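PDB 1ON9: methylmalonyl-CoA carboxyltransferase 12S subunit from Propionibacterium freudenreichii, which catalyses transfer of the carboxyl group of methylmalonyl-CoA to the biotin of the 1.3S subunit, and forms the hexameric core of transcarboxylase. Local coordinates for residues 156-161 against 182-187. Numbering follows the deposited sequence.
Sequences KMFFAN and ASYSPA
The ring of Phe158 takes the methylene of Tyr184 over one face, offset toward the rim: Tyr184 CB lies 4.0 Å from the Phe158 ring centroid, a CH-pi contact. At the edge of the same ring, in its plane, sits Ser185 CB, 3.9 Å from Phe158 CE1. The Tyr184 ring is met at its own edge by Phe158 CZ, and the two side chains run obliquely past each other. With CG anti to the carbonyl carbon (chi1 -59°), the Phe158 ring reaches across to Tyr184 and Ser185. Such packing illustrates how a carboxyltransferase domain of the ClpP/crotonase superfamily is assembled: helix 147-164 is the crossover of a beta-alpha-beta unit between strands 133-139 and 170-175, which are parallel neighbours in one sheet, and residues 182-187 come back against it. Bound methylmalonyl-CoA lies about 9 Å from the side chain of Ala182. Beside the aromatic pair, Ser185 OG donates to Asn161 OD1 at 2.7 Å. The donor is tilted 20° from the carbonyl plane, with a C=O...O angle of 123°, and a water links Asn161 ND2 to the same hydroxyl. Tyr137 OH, also hydrogen-bonded to Ser185 OG, ties Ser185 to strand 133-139. An alanine in place of Asn161 would remove both the carbonyl acceptor and the amide donor, and would probably leave Ser185 OG without that partner and the water less firmly fixed. Met157, extended through chi1 and chi2 and bent only at chi3, lays SD 3.4 Å from Ser185 OG. Across the subunit boundary, the Tyr184 ring meets Phe373 of a second subunit, while Leu416 of that subunit packs on Phe158.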
ATOM      1  N   LYS E 156      27.781  11.777  -7.044  1.00 11.76           N
ATOM      2  CA  LYS E 156      26.527  12.254  -6.475  1.00 11.63           C
ATOM      3  C   LYS E 156      25.564  12.674  -7.576  1.00  8.70           C
ATOM      4  O   LYS E 156      24.374  12.380  -7.514  1.00  9.39           O
ATOM      5  CB  LYS E 156      26.777  13.423  -5.513  1.00  8.07           C
ATOM      6  CG  LYS E 156      27.565  13.020  -4.254  1.00 13.14           C
ATOM      7  CD  LYS E 156      27.567  14.131  -3.217  1.00 14.19           C
ATOM      8  CE  LYS E 156      28.223  13.683  -1.918  1.00 19.83           C
ATOM      9  NZ  LYS E 156      29.624  13.198  -2.115  1.00 17.68           N
ATOM     10  N   MET E 157      26.079  13.342  -8.603  1.00  9.36           N
ATOM     11  CA  MET E 157      25.204  13.757  -9.684  1.00 11.99           C
ATOM     12  C   MET E 157      24.644  12.568 -10.453  1.00 12.21           C
ATOM     13  O   MET E 157      23.459  12.557 -10.792  1.00 10.67           O
ATOM     14  CB  MET E 157      25.923  14.673 -10.666  1.00 10.88           C
ATOM     15  CG  MET E 157      24.955  15.299 -11.668  1.00 15.47           C
ATOM     16  SD  MET E 157      25.795  16.318 -12.846  1.00 20.26           S
ATOM     17  CE  MET E 157      26.627  17.509 -11.700  1.00 13.60           C
ATOM     18  N   PHE E 158      25.481  11.572 -10.742  1.00  9.67           N
ATOM     19  CA  PHE E 158      24.993  10.416 -11.499  1.00 12.10           C
ATOM     20  C   PHE E 158      23.916   9.714 -10.715  1.00  8.31           C
ATOM     21  O   PHE E 158      22.877   9.352 -11.257  1.00 13.19           O
ATOM     22  CB  PHE E 158      26.111   9.408 -11.805  1.00  9.28           C
ATOM     23  CG  PHE E 158      27.252   9.981 -12.583  1.00 10.68           C
ATOM     24  CD1 PHE E 158      27.068  11.090 -13.411  1.00  8.71           C
ATOM     25  CD2 PHE E 158      28.520   9.409 -12.494  1.00 10.54           C
ATOM     26  CE1 PHE E 158      28.136  11.630 -14.143  1.00  8.87           C
ATOM     27  CE2 PHE E 158      29.592   9.932 -13.218  1.00 10.75           C
ATOM     28  CZ  PHE E 158      29.399  11.050 -14.048  1.00 10.18           C
ATOM     29  N   PHE E 159      24.168   9.516  -9.432  1.00  9.32           N
ATOM     30  CA  PHE E 159      23.192   8.843  -8.585  1.00 10.22           C
ATOM     31  C   PHE E 159      21.877   9.628  -8.608  1.00  8.14           C
ATOM     32  O   PHE E 159      20.788   9.051  -8.633  1.00  9.73           O
ATOM     33  CB  PHE E 159      23.719   8.746  -7.155  1.00  5.85           C
ATOM     34  CG  PHE E 159      22.832   7.958  -6.243  1.00 12.47           C
ATOM     35  CD1 PHE E 159      21.817   8.586  -5.513  1.00 12.99           C
ATOM     36  CD2 PHE E 159      22.990   6.581  -6.132  1.00  9.35           C
ATOM     37  CE1 PHE E 159      20.967   7.841  -4.683  1.00 15.25           C
ATOM     38  CE2 PHE E 159      22.146   5.822  -5.305  1.00 13.37           C
ATOM     39  CZ  PHE E 159      21.132   6.451  -4.579  1.00 15.01           C
ATOM     40  N   ALA E 160      21.991  10.948  -8.599  1.00  8.04           N
ATOM     41  CA  ALA E 160      20.811  11.802  -8.624  1.00  7.87           C
ATOM     42  C   ALA E 160      20.069  11.688  -9.961  1.00  6.46           C
ATOM     43  O   ALA E 160      18.836  11.744  -9.991  1.00  8.44           O
ATOM     44  CB  ALA E 160      21.222  13.276  -8.353  1.00  5.64           C
ATOM     45  N   ASN E 161      20.802  11.550 -11.067  1.00  6.93           N
ATOM     46  CA  ASN E 161      20.151  11.428 -12.382  1.00  9.43           C
ATOM     47  C   ASN E 161      19.322  10.154 -12.406  1.00  7.33           C
ATOM     48  O   ASN E 161      18.228  10.118 -12.963  1.00  9.85           O
ATOM     49  CB  ASN E 161      21.175  11.324 -13.523  1.00  8.24           C
ATOM     50  CG  ASN E 161      21.808  12.640 -13.874  1.00 10.81           C
ATOM     51  OD1 ASN E 161      23.019  12.738 -13.909  1.00  8.20           O
ATOM     52  ND2 ASN E 161      20.994  13.659 -14.162  1.00  6.33           N
ATOM     53  N   ALA E 182      31.994  13.214 -17.224  1.00 18.14           N
ATOM     54  CA  ALA E 182      30.898  14.175 -17.074  1.00 18.47           C
ATOM     55  C   ALA E 182      29.758  13.800 -18.024  1.00 19.40           C
ATOM     56  O   ALA E 182      28.586  14.015 -17.713  1.00 20.42           O
ATOM     57  CB  ALA E 182      31.391  15.598 -17.390  1.00 17.28           C
ATOM     58  N   SER E 183      30.133  13.232 -19.170  1.00 17.67           N
ATOM     59  CA  SER E 183      29.211  12.792 -20.224  1.00 14.93           C
ATOM     60  C   SER E 183      28.152  11.820 -19.730  1.00 11.07           C
ATOM     61  O   SER E 183      27.081  11.689 -20.322  1.00 12.05           O
ATOM     62  CB  SER E 183      30.001  12.099 -21.339  1.00 14.66           C
ATOM     63  OG  SER E 183      30.943  12.987 -21.895  1.00 30.30           O
ATOM     64  N   TYR E 184      28.462  11.117 -18.655  1.00  9.59           N
ATOM     65  CA  TYR E 184      27.525  10.155 -18.125  1.00  9.44           C
ATOM     66  C   TYR E 184      26.283  10.790 -17.537  1.00 10.85           C
ATOM     67  O   TYR E 184      25.235  10.158 -17.504  1.00  8.86           O
ATOM     68  CB  TYR E 184      28.211   9.269 -17.100  1.00 11.75           C
ATOM     69  CG  TYR E 184      29.176   8.299 -17.746  1.00 11.13           C
ATOM     70  CD1 TYR E 184      30.492   8.202 -17.307  1.00 12.20           C
ATOM     71  CD2 TYR E 184      28.763   7.482 -18.795  1.00 12.47           C
ATOM     72  CE1 TYR E 184      31.382   7.315 -17.898  1.00 13.11           C
ATOM     73  CE2 TYR E 184      29.632   6.594 -19.393  1.00 12.71           C
ATOM     74  CZ  TYR E 184      30.951   6.512 -18.940  1.00 18.75           C
ATOM     75  OH  TYR E 184      31.826   5.627 -19.543  1.00 14.41           O
ATOM     76  N   SER E 185      26.384  12.026 -17.058  1.00  8.63           N
ATOM     77  CA  SER E 185      25.185  12.655 -16.505  1.00 10.79           C
ATOM     78  C   SER E 185      24.171  12.831 -17.651  1.00  9.40           C
ATOM     79  O   SER E 185      23.023  12.414 -17.529  1.00  9.51           O
ATOM     80  CB  SER E 185      25.503  13.996 -15.835  1.00 10.26           C
ATOM     81  OG  SER E 185      24.301  14.588 -15.337  1.00 11.84           O
ATOM     82  N   PRO E 186      24.580  13.471 -18.765  1.00  8.72           N
ATOM     83  CA  PRO E 186      23.638  13.634 -19.878  1.00  8.66           C
ATOM     84  C   PRO E 186      23.094  12.269 -20.309  1.00  8.07           C
ATOM     85  O   PRO E 186      21.915  12.144 -20.629  1.00  6.85           O
ATOM     86  CB  PRO E 186      24.495  14.267 -20.964  1.00  9.37           C
ATOM     87  CG  PRO E 186      25.383  15.167 -20.175  1.00 11.67           C
ATOM     88  CD  PRO E 186      25.800  14.266 -19.001  1.00  9.93           C
ATOM     89  N   ALA E 187      23.955  11.248 -20.313  1.00  9.19           N
ATOM     90  CA  ALA E 187      23.529   9.902 -20.716  1.00  9.58           C
ATOM     91  C   ALA E 187      22.441   9.362 -19.805  1.00 10.60           C
ATOM     92  O   ALA E 187      21.643   8.534 -20.223  1.00  8.08           O
ATOM     93  CB  ALA E 187      24.715   8.917 -20.695  1.00  6.19           C
TER
HETATM   94  O   HOH W   1      22.499  16.275 -13.581  1.00 19.45           O